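Long-range contacts in cellulose hydrolase (Bacillus licheniformis, PDB 4YZT), which cleaves internal beta-1,4-glucosidic bonds of cellulose as a family 5 endoglucanase: residues A[71-76]-A[109-114]; A[35-40]-A[311-316]; A[92-97]-A[146-151]. All coordinates share one frame; numbering follows the deposited sequence.

Contact 1. Residues A[71-76]-A[109-114]; sequences VRIPVT and FYVVLN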
loop_
_atom_site.group_PDB
_atom_site.type_symbol
_atom_site.label_atom_id
_atom_site.label_comp_id
_atom_site.label_asym_id
_atom_site.label_seq_id
_atom_site.Cartn_x
_atom_site.Cartn_y
_atom_site.Cartn_z
ATOM N N VAL A 71 13.120 6.379 -5.068
ATOM C CA VAL A 71 12.227 6.830 -4.018
ATOM C C VAL A 71 11.395 8.005 -4.518
ATOM O O VAL A 71 11.863 8.835 -5.297
ATOM C CB VAL A 71 12.985 7.235 -2.717
ATOM C CG1 VAL A 71 13.846 6.073 -2.216
ATOM C CG2 VAL A 71 13.835 8.480 -2.928
ATOM N N ARG A 72 10.147 8.041 -4.077
ATOM C CA ARG A 72 9.273 9.181 -4.311
ATOM C C ARG A 72 9.122 9.959 -3.019
ATOM O O ARG A 72 8.829 9.383 -1.979
ATOM C CB ARG A 72 7.907 8.722 -4.825
ATOM C CG ARG A 72 6.866 9.824 -5.024
ATOM C CD ARG A 72 5.796 9.259 -5.940
ATOM N NE ARG A 72 4.700 10.148 -6.346
ATOM C CZ ARG A 72 3.499 10.209 -5.768
ATOM N NH1 ARG A 72 3.231 9.501 -4.668
ATOM N NH2 ARG A 72 2.560 11.013 -6.274
ATOM N N ILE A 73 9.347 11.266 -3.091
ATOM C CA ILE A 73 9.272 12.126 -1.913
ATOM C C ILE A 73 8.117 13.100 -2.084
ATOM O O ILE A 73 8.278 14.178 -2.666
ATOM C CB ILE A 73 10.600 12.904 -1.671
ATOM C CG1 ILE A 73 11.784 11.937 -1.567
ATOM C CG2 ILE A 73 10.520 13.764 -0.411
ATOM C CD1 ILE A 73 13.146 12.618 -1.611
ATOM N N PRO A 74 6.928 12.704 -1.612
ATOM C CA PRO A 74 5.794 13.626 -1.703
ATOM C C PRO A 74 5.998 14.817 -0.790
ATOM O O PRO A 74 6.449 14.655 0.345
ATOM C CB PRO A 74 4.591 12.766 -1.268
ATOM C CG PRO A 74 5.141 11.619 -0.556
ATOM C CD PRO A 74 6.528 11.370 -1.115
ATOM N N VAL A 75 5.676 16.010 -1.290
ATOM C CA VAL A 75 5.818 17.236 -0.502
ATOM C C VAL A 75 4.562 18.094 -0.625
ATOM O O VAL A 75 4.108 18.410 -1.734
ATOM C CB VAL A 75 7.033 18.064 -0.940
ATOM C CG1 VAL A 75 7.093 19.368 -0.149
ATOM C CG2 VAL A 75 8.323 17.262 -0.776
ATOM N N THR A 76 3.994 18.447 0.519
ATOM C CA THR A 76 2.874 19.365 0.552
ATOM C C THR A 76 3.422 20.742 0.901
ATOM O O THR A 76 3.982 20.943 1.983
ATOM C CB THR A 76 1.804 18.897 1.550
ATOM O OG1 THR A 76 1.322 17.608 1.136
ATOM C CG2 THR A 76 0.635 19.888 1.616
ATOM N N PHE A 109 19.855 6.887 -5.465
ATOM C CA PHE A 109 18.461 6.692 -5.881
ATOM C C PHE A 109 18.088 7.558 -7.083
ATOM O O PHE A 109 18.589 8.685 -7.249
ATOM C CB PHE A 109 17.487 7.039 -4.742
ATOM C CG PHE A 109 17.506 6.077 -3.585
ATOM C CD1 PHE A 109 17.159 4.740 -3.761
ATOM C CD2 PHE A 109 17.808 6.517 -2.307
ATOM C CE1 PHE A 109 17.153 3.856 -2.680
ATOM C CE2 PHE A 109 17.802 5.640 -1.229
ATOM C CZ PHE A 109 17.481 4.306 -1.414
ATOM N N TYR A 110 17.175 7.061 -7.904
ATOM C CA TYR A 110 16.416 7.971 -8.747
ATOM C C TYR A 110 15.323 8.514 -7.838
ATOM O O TYR A 110 14.758 7.771 -7.040
ATOM C CB TYR A 110 15.851 7.273 -9.976
ATOM C CG TYR A 110 16.892 7.072 -11.047
ATOM C CD1 TYR A 110 17.862 6.088 -10.912
ATOM C CD2 TYR A 110 16.921 7.875 -12.179
ATOM C CE1 TYR A 110 18.823 5.891 -11.876
ATOM C CE2 TYR A 110 17.890 7.688 -13.156
ATOM C CZ TYR A 110 18.833 6.695 -12.990
ATOM O OH TYR A 110 19.799 6.499 -13.945
ATOM N N VAL A 111 15.052 9.808 -7.927
ATOM C CA VAL A 111 14.223 10.464 -6.926
ATOM C C VAL A 111 13.095 11.252 -7.595
ATOM O O VAL A 111 13.356 12.001 -8.531
ATOM C CB VAL A 111 15.068 11.419 -6.041
ATOM C CG1 VAL A 111 14.187 12.103 -4.990
ATOM C CG2 VAL A 111 16.239 10.669 -5.374
ATOM N N VAL A 112 11.853 11.060 -7.123
ATOM C CA VAL A 112 10.706 11.815 -7.618
ATOM C C VAL A 112 10.296 12.875 -6.595
ATOM O O VAL A 112 9.918 12.547 -5.466
ATOM C CB VAL A 112 9.514 10.896 -7.916
ATOM C CG1 VAL A 112 8.259 11.708 -8.322
ATOM C CG2 VAL A 112 9.898 9.898 -9.004
ATOM N N LEU A 113 10.374 14.143 -6.992
ATOM C CA LEU A 113 9.953 15.236 -6.118
ATOM C C LEU A 113 8.662 15.825 -6.670
ATOM O O LEU A 113 8.583 16.084 -7.877
ATOM C CB LEU A 113 11.047 16.302 -6.017
ATOM C CG LEU A 113 10.760 17.587 -5.219
ATOM C CD1 LEU A 113 10.637 17.316 -3.724
ATOM C CD2 LEU A 113 11.833 18.643 -5.492
ATOM N N ASN A 114 7.649 16.032 -5.822
ATOM C CA ASN A 114 6.370 16.522 -6.361
ATOM C C ASN A 114 5.749 17.673 -5.590
ATOM O O ASN A 114 6.367 18.238 -4.683
ATOM C CB ASN A 114 5.355 15.360 -6.484
ATOM C CG ASN A 114 4.672 14.972 -5.153
ATOM O OD1 ASN A 114 4.797 15.633 -4.115
ATOM N ND2 ASN A 114 3.898 13.893 -5.213
#
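Val71 pairs with Val111 and Arg72 with Val112 in parallel strands: Val71 N donates to Tyr110 O at 2.9 Å, Val112 N returns a bond to Val71 O, and Ile73 N reaches Val112 O at 2.8 Å with an almost straight N-H...O angle of 174°. Beyond Ile73 the backbone bonding gives way to a side chain. CG of Asn114 sits between the backbone N and the carbonyl carbon (chi1 79°), and OD1 meets Val75 N at 3.0 Å, the donor tilted 24° from the carbonyl plane. Apolar groups fill one side of the sheet, where Ile73 CD1 crosses obliquely onto Val111 CG1 at 3.6 Å and Val75 CG2 meets Leu113 CD1. Near the start of strand 70-73, Val71 CG1 sits almost exactly over the centre of the Phe109 ring, 3.8 Å from its centroid, a CH-pi contact. On the other side, Arg72 runs extended past Val112 and brings its guanidinium face over Asn114 ND2, the two planes nearly perpendicular. These are two donors, NH2 and ND2 3.3 Å apart, and each turns to other acceptors: Arg72 NE to Glu158, NH1 to Glu271 and NH2 to Asn161, which hold the guanidinium in place, and Asn114 ND2 to His116 ND1. Asn161 and Glu271 line the glycan pocket. Strand 70-73, helix 91-105 and strand 110-114 thus form a right-handed beta-alpha-beta unit of the TIM barrel, with Arg72 and Asn114 at the polar, C-terminal end where the active site of family 5 hydrolases lies.

Contact 2. Residues A[35-40]-A[311-316]; sequences WNLGNT and FDRAER. With BGC (beta-D-glucopyranose), chain B; BGC (beta-D-glucopyranose), chain C.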
loop_
_atom_site.group_PDB
_atom_site.type_symbol
_atom_site.label_atom_id
_atom_site.label_comp_id
_atom_site.label_asym_id
_atom_site.label_seq_id
_atom_site.Cartn_x
_atom_site.Cartn_y
_atom_site.Cartn_z
ATOM N N TRP A 35 9.907 3.199 -3.871
ATOM C CA TRP A 35 9.259 3.276 -2.558
ATOM C C TRP A 35 8.918 4.718 -2.202
ATOM O O TRP A 35 9.715 5.623 -2.464
ATOM C CB TRP A 35 10.189 2.667 -1.514
ATOM C CG TRP A 35 9.791 2.785 -0.075
ATOM C CD1 TRP A 35 9.043 1.887 0.652
ATOM C CD2 TRP A 35 10.205 3.801 0.854
ATOM N NE1 TRP A 35 8.947 2.306 1.965
ATOM C CE2 TRP A 35 9.650 3.474 2.111
ATOM C CE3 TRP A 35 10.966 4.967 0.736
ATOM C CZ2 TRP A 35 9.850 4.262 3.244
ATOM C CZ3 TRP A 35 11.146 5.760 1.863
ATOM C CH2 TRP A 35 10.584 5.409 3.094
ATOM N N ASN A 36 7.744 4.937 -1.615
ATOM C CA ASN A 36 7.303 6.283 -1.219
ATOM C C ASN A 36 7.627 6.620 0.225
ATOM O O ASN A 36 7.392 5.797 1.116
ATOM C CB ASN A 36 5.783 6.440 -1.402
ATOM C CG ASN A 36 5.379 6.709 -2.836
ATOM O OD1 ASN A 36 5.170 7.869 -3.231
ATOM N ND2 ASN A 36 5.197 5.639 -3.611
ATOM N N LEU A 37 8.138 7.830 0.458
ATOM C CA LEU A 37 8.289 8.355 1.815
ATOM C C LEU A 37 6.972 9.010 2.221
ATOM O O LEU A 37 6.868 10.237 2.292
ATOM C CB LEU A 37 9.443 9.369 1.908
ATOM C CG LEU A 37 9.811 9.905 3.302
ATOM C CD1 LEU A 37 10.540 8.870 4.171
ATOM C CD2 LEU A 37 10.651 11.173 3.182
ATOM N N GLY A 38 5.958 8.191 2.471
ATOM C CA GLY A 38 4.611 8.703 2.688
ATOM C C GLY A 38 4.405 9.380 4.037
ATOM O O GLY A 38 5.153 9.132 4.986
ATOM N N ASN A 39 3.399 10.257 4.107
ATOM C CA ASN A 39 2.980 10.898 5.358
ATOM C C ASN A 39 4.134 11.578 6.114
ATOM O O ASN A 39 4.241 11.488 7.351
ATOM C CB ASN A 39 2.275 9.868 6.268
ATOM C CG ASN A 39 0.842 9.541 5.802
ATOM O OD1 ASN A 39 0.449 9.840 4.673
ATOM N ND2 ASN A 39 0.055 8.932 6.695
ATOM N N THR A 40 5.001 12.256 5.363
ATOM C CA THR A 40 6.217 12.845 5.922
ATOM C C THR A 40 6.302 14.316 5.489
ATOM O O THR A 40 5.685 15.171 6.136
ATOM C CB THR A 40 7.474 12.023 5.510
ATOM O OG1 THR A 40 7.228 10.638 5.797
ATOM C CG2 THR A 40 8.692 12.474 6.288
ATOM N N PHE A 311 7.406 -0.555 6.058
ATOM C CA PHE A 311 8.651 -0.357 6.800
ATOM C C PHE A 311 8.465 0.416 8.114
ATOM O O PHE A 311 7.977 1.550 8.129
ATOM C CB PHE A 311 9.680 0.362 5.932
ATOM C CG PHE A 311 11.020 0.506 6.593
ATOM C CD1 PHE A 311 11.762 -0.619 6.912
ATOM C CD2 PHE A 311 11.545 1.761 6.887
ATOM C CE1 PHE A 311 13.006 -0.514 7.529
ATOM C CE2 PHE A 311 12.789 1.881 7.500
ATOM C CZ PHE A 311 13.515 0.746 7.825
ATOM N N ASP A 312 8.887 -0.200 9.221
ATOM C CA ASP A 312 8.860 0.449 10.534
ATOM C C ASP A 312 10.157 1.228 10.714
ATOM O O ASP A 312 11.194 0.647 11.030
ATOM C CB ASP A 312 8.687 -0.594 11.649
ATOM C CG ASP A 312 8.558 0.024 13.053
ATOM O OD1 ASP A 312 9.058 1.139 13.308
ATOM O OD2 ASP A 312 7.967 -0.646 13.931
ATOM N N ARG A 313 10.092 2.541 10.512
ATOM C CA ARG A 313 11.278 3.395 10.545
ATOM C C ARG A 313 11.957 3.462 11.910
ATOM O O ARG A 313 13.176 3.606 11.980
ATOM C CB ARG A 313 10.914 4.818 10.097
ATOM C CG ARG A 313 10.297 4.863 8.695
ATOM C CD ARG A 313 9.825 6.276 8.336
ATOM N NE ARG A 313 8.925 6.273 7.183
ATOM C CZ ARG A 313 8.304 7.361 6.738
ATOM N NH1 ARG A 313 8.503 8.523 7.353
ATOM N NH2 ARG A 313 7.493 7.284 5.693
ATOM N N ALA A 314 11.181 3.383 12.989
ATOM C CA ALA A 314 11.754 3.463 14.331
ATOM C C ALA A 314 12.512 2.188 14.683
ATOM O O ALA A 314 13.617 2.247 15.228
ATOM C CB ALA A 314 10.668 3.741 15.380
ATOM N N GLU A 315 11.907 1.040 14.391
ATOM C CA GLU A 315 12.557 -0.252 14.623
ATOM C C GLU A 315 13.596 -0.569 13.559
ATOM O O GLU A 315 14.462 -1.430 13.764
ATOM C CB GLU A 315 11.518 -1.376 14.673
ATOM C CG GLU A 315 10.632 -1.312 15.888
ATOM C CD GLU A 315 11.437 -1.333 17.163
ATOM O OE1 GLU A 315 12.225 -2.293 17.355
ATOM O OE2 GLU A 315 11.300 -0.378 17.961
ATOM N N ARG A 316 13.496 0.133 12.432
ATOM C CA ARG A 316 14.351 -0.078 11.270
ATOM C C ARG A 316 14.228 -1.511 10.759
ATOM O O ARG A 316 15.222 -2.163 10.440
ATOM C CB ARG A 316 15.798 0.267 11.601
ATOM C CG ARG A 316 15.942 1.652 12.230
ATOM C CD ARG A 316 17.393 2.045 12.432
ATOM N NE ARG A 316 18.134 2.116 11.175
ATOM C CZ ARG A 316 19.403 2.494 11.088
ATOM N NH1 ARG A 316 20.065 2.832 12.187
ATOM N NH2 ARG A 316 20.011 2.531 9.912
HETATM C C2 BGC B . -2.298 7.789 3.468
HETATM C C3 BGC B . -3.090 8.086 4.702
HETATM C C4 BGC B . -3.304 9.561 4.843
HETATM C C5 BGC B . -3.963 10.130 3.600
HETATM C C6 BGC B . -4.116 11.623 3.741
HETATM C C1 BGC B . -2.968 8.373 2.250
HETATM O O2 BGC B . -2.120 6.367 3.282
HETATM O O3 BGC B . -2.398 7.520 5.857
HETATM O O4 BGC B . -4.169 9.912 5.992
HETATM O O5 BGC B . -3.182 9.835 2.381
HETATM O O6 BGC B . -4.916 12.137 2.678
HETATM C C2 BGC C . -4.234 11.264 7.949
HETATM C C3 BGC C . -3.465 11.664 9.176
HETATM C C4 BGC C . -2.994 10.500 9.967
HETATM C C5 BGC C . -2.275 9.523 9.085
HETATM C C6 BGC C . -1.959 8.296 9.871
HETATM C C1 BGC C . -3.415 10.347 7.094
HETATM O O2 BGC C . -4.626 12.407 7.171
HETATM O O3 BGC C . -4.306 12.505 9.997
HETATM O O4 BGC C . -1.990 10.861 10.973
HETATM O O5 BGC C . -3.077 9.167 7.895
HETATM O O6 BGC C . -3.170 7.661 10.190
#
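Arg313 leaves its backbone with CG anti to the carbonyl carbon (chi1 -58°) and then runs extended to NE, which carries the guanidinium across to Gly38 and Thr40 in the loop after the first barrel strand, 34-36, of the TIM barrel. Thr40 turns OG1 anti to its own carbonyl carbon, where it meets Arg313 NH1 at 2.9 Å, lying in the guanidinium plane. Arg313 NH2 donates to a lone pair of Gly38 O at 3.1 Å, 19° out of that plane. Leu37 CD1 presses on one guanidinium face, 3.7 Å from Arg313 CZ, and Leu37 itself is the centre of an inverse gamma turn. With an alanine at the position of Arg313, Thr40 OG1 and Gly38 O would probably lose the guanidinium that joins them, and Leu37 CD1 the flat group against it, letting the loop shift. Trp35, whose NE1 bonds to Asp305, approaches Phe311 CB obliquely. The loop matters because Asn39 belongs to the glycan pocket: its ND2 donates to O3 of the chain B glucose at 3.0 Å and only weakly to O5 of the chain C glucose, while also reaching Asn51. Gly38 O has a second donor besides the arginine, Thr40 OG1 at 2.7 Å, which approaches from above the carbonyl plane.

Contact 3. Residues A[92-97]-A[146-151]; sequences DWMNRV and ERFKNK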
loop_
_atom_site.group_PDB
_atom_site.type_symbol
_atom_site.label_atom_id
_atom_site.label_comp_id
_atom_site.label_asym_id
_atom_site.label_seq_id
_atom_site.Cartn_x
_atom_site.Cartn_y
_atom_site.Cartn_z
ATOM N N ASP A 92 13.315 28.174 5.208
ATOM C CA ASP A 92 13.670 27.006 6.007
ATOM C C ASP A 92 13.026 25.741 5.449
ATOM O O ASP A 92 13.623 24.666 5.504
ATOM C CB ASP A 92 13.264 27.201 7.464
ATOM C CG ASP A 92 14.123 28.228 8.176
ATOM O OD1 ASP A 92 15.351 28.283 7.917
ATOM O OD2 ASP A 92 13.564 28.987 9.000
ATOM N N TRP A 93 11.817 25.866 4.906
ATOM C CA TRP A 93 11.145 24.712 4.320
ATOM C C TRP A 93 11.864 24.282 3.049
ATOM O O TRP A 93 12.133 23.097 2.859
ATOM C CB TRP A 93 9.671 25.012 4.011
ATOM C CG TRP A 93 8.946 23.839 3.405
ATOM C CD1 TRP A 93 8.495 23.720 2.118
ATOM C CD2 TRP A 93 8.592 22.623 4.069
ATOM N NE1 TRP A 93 7.878 22.500 1.944
ATOM C CE2 TRP A 93 7.931 21.804 3.125
ATOM C CE3 TRP A 93 8.787 22.138 5.370
ATOM C CZ2 TRP A 93 7.451 20.521 3.447
ATOM C CZ3 TRP A 93 8.303 20.871 5.693
ATOM C CH2 TRP A 93 7.645 20.078 4.731
ATOM N N MET A 94 12.178 25.239 2.178
ATOM C CA MET A 94 12.893 24.889 0.961
ATOM C C MET A 94 14.245 24.261 1.299
ATOM O O MET A 94 14.660 23.295 0.663
ATOM C CB MET A 94 13.094 26.100 0.054
ATOM C CG MET A 94 13.669 25.725 -1.305
ATOM S SD MET A 94 12.525 24.823 -2.376
ATOM C CE MET A 94 11.678 26.219 -3.121
ATOM N N ASN A 95 14.920 24.790 2.315
ATOM C CA ASN A 95 16.181 24.193 2.741
ATOM C C ASN A 95 15.990 22.756 3.206
ATOM O O ASN A 95 16.834 21.896 2.934
ATOM C CB ASN A 95 16.841 24.997 3.863
ATOM C CG ASN A 95 17.408 26.317 3.384
ATOM O OD1 ASN A 95 17.543 26.550 2.182
ATOM N ND2 ASN A 95 17.749 27.189 4.328
ATOM N N ARG A 96 14.892 22.499 3.914
ATOM C CA ARG A 96 14.638 21.165 4.439
ATOM C C ARG A 96 14.310 20.195 3.301
ATOM O O ARG A 96 14.806 19.069 3.288
ATOM C CB ARG A 96 13.505 21.196 5.483
ATOM C CG ARG A 96 13.001 19.822 5.919
ATOM C CD ARG A 96 14.066 18.987 6.667
ATOM N NE ARG A 96 13.528 17.691 7.108
ATOM C CZ ARG A 96 14.257 16.708 7.637
ATOM N NH1 ARG A 96 15.567 16.846 7.783
ATOM N NH2 ARG A 96 13.682 15.569 7.998
ATOM N N VAL A 97 13.490 20.627 2.342
ATOM C CA VAL A 97 13.159 19.763 1.214
ATOM C C VAL A 97 14.434 19.426 0.436
ATOM O O VAL A 97 14.625 18.279 0.022
ATOM C CB VAL A 97 12.115 20.402 0.265
ATOM C CG1 VAL A 97 11.894 19.515 -0.961
ATOM C CG2 VAL A 97 10.780 20.626 0.994
ATOM N N GLU A 146 13.813 26.323 -9.970
ATOM C CA GLU A 146 15.047 27.089 -9.859
ATOM C C GLU A 146 15.967 26.517 -8.776
ATOM O O GLU A 146 17.174 26.387 -8.996
ATOM C CB GLU A 146 14.752 28.562 -9.558
ATOM C CG GLU A 146 14.156 29.359 -10.706
ATOM C CD GLU A 146 15.163 29.780 -11.758
ATOM O OE1 GLU A 146 16.379 29.550 -11.576
ATOM O OE2 GLU A 146 14.733 30.372 -12.775
ATOM N N ARG A 147 15.406 26.186 -7.614
ATOM C CA ARG A 147 16.201 25.632 -6.519
ATOM C C ARG A 147 16.882 24.321 -6.925
ATOM O O ARG A 147 18.041 24.094 -6.605
ATOM C CB ARG A 147 15.332 25.399 -5.274
ATOM C CG ARG A 147 16.073 24.751 -4.091
ATOM C CD ARG A 147 17.308 25.560 -3.649
ATOM N NE ARG A 147 16.952 26.664 -2.759
ATOM C CZ ARG A 147 17.054 26.618 -1.435
ATOM N NH1 ARG A 147 17.527 25.533 -0.837
ATOM N NH2 ARG A 147 16.692 27.659 -0.710
ATOM N N PHE A 148 16.158 23.467 -7.642
ATOM C CA PHE A 148 16.648 22.127 -7.956
ATOM C C PHE A 148 17.173 22.006 -9.391
ATOM O O PHE A 148 17.427 20.908 -9.878
ATOM C CB PHE A 148 15.526 21.107 -7.694
ATOM C CG PHE A 148 15.203 20.943 -6.229
ATOM C CD1 PHE A 148 15.880 19.998 -5.463
ATOM C CD2 PHE A 148 14.244 21.744 -5.614
ATOM C CE1 PHE A 148 15.594 19.837 -4.095
ATOM C CE2 PHE A 148 13.953 21.593 -4.253
ATOM C CZ PHE A 148 14.640 20.639 -3.491
ATOM N N LYS A 149 17.353 23.149 -10.043
ATOM C CA LYS A 149 17.781 23.209 -11.445
ATOM C C LYS A 149 19.069 22.423 -11.763
ATOM O O LYS A 149 19.184 21.790 -12.820
ATOM C CB LYS A 149 17.967 24.675 -11.844
ATOM C CG LYS A 149 18.577 24.872 -13.227
ATOM C CD LYS A 149 18.648 26.348 -13.612
ATOM C CE LYS A 149 19.383 26.520 -14.935
ATOM N NZ LYS A 149 19.415 27.942 -15.404
ATOM N N ASN A 150 20.024 22.454 -10.837
ATOM C CA ASN A 150 21.363 21.936 -11.086
ATOM C C ASN A 150 21.621 20.552 -10.527
ATOM O O ASN A 150 22.755 20.050 -10.593
ATOM C CB ASN A 150 22.384 22.915 -10.519
ATOM C CG ASN A 150 22.313 24.250 -11.205
ATOM O OD1 ASN A 150 22.258 24.319 -12.437
ATOM N ND2 ASN A 150 22.270 25.322 -10.421
ATOM N N LYS A 151 20.574 19.939 -9.973
ATOM C CA LYS A 151 20.656 18.579 -9.467
ATOM C C LYS A 151 20.825 17.574 -10.602
ATOM O O LYS A 151 20.413 17.835 -11.740
ATOM C CB LYS A 151 19.411 18.241 -8.655
ATOM C CG LYS A 151 19.164 19.188 -7.472
ATOM C CD LYS A 151 20.307 19.109 -6.439
ATOM C CE LYS A 151 20.043 20.090 -5.284
ATOM N NZ LYS A 151 21.126 20.095 -4.243
#
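Asn95 and Arg147 supply the polar part of the contact. Both end nitrogens of the guanidinium, NH1 and NH2, close on the single atom Asn95 OD1, each at 3.2 Å, and the oxygen lies in the guanidinium plane although the amide itself is turned 45° against it. The stronger partner of Arg147 is Glu98, which forms a salt bridge with NH1 and also takes Lys151 NZ. Packing against the flat guanidinium comes next: Met94 CG lies over its centre, 3.5 Å from Arg147 CZ. The arginine is folded to allow this, bending at chi2 (57°) and chi3 (82°) as the two side chains slide past each other in opposite directions. Apolar contacts make up the rest. Met94 SD approaches Phe148 CE2 at 4.0 Å in an oblique Met-aromatic contact, and Val97 CG1 touches Phe148 CZ at 3.9 Å, the two side chains crossing at about a right angle. Helix 91-105 is thereby packed against the end of helix 130-147 and the type I turn from Phe148 to Lys151, with the Phe148 ring reaching inward to Leu113 of strand 110-114 and to Leu155 and Phe157 of strand 155-158.

The three contacts run from the sugar site out to the helical shell of the barrel. Contacts 1 and 2 share its wall, since strands 34-36 and 70-73 are neighbours: Arg72 N donates to Trp35 O at 2.9 Å, and Arg72 NH1 to Asn36 OD1 at the same distance. Their centres are about 13 Å apart. Both face the glycan, contact 2 through Asn39 and contact 1 through the Arg72 side chain, about 5 Å from a bound glucose. Contact 3 lies behind contact 1, where Leu113 CD1 meets Val97 CG1 at 3.7 Å and Leu113 CD2 packs on Phe148 CE2. Contacts 2 and 3 do not touch; their centres are about 22 Å apart.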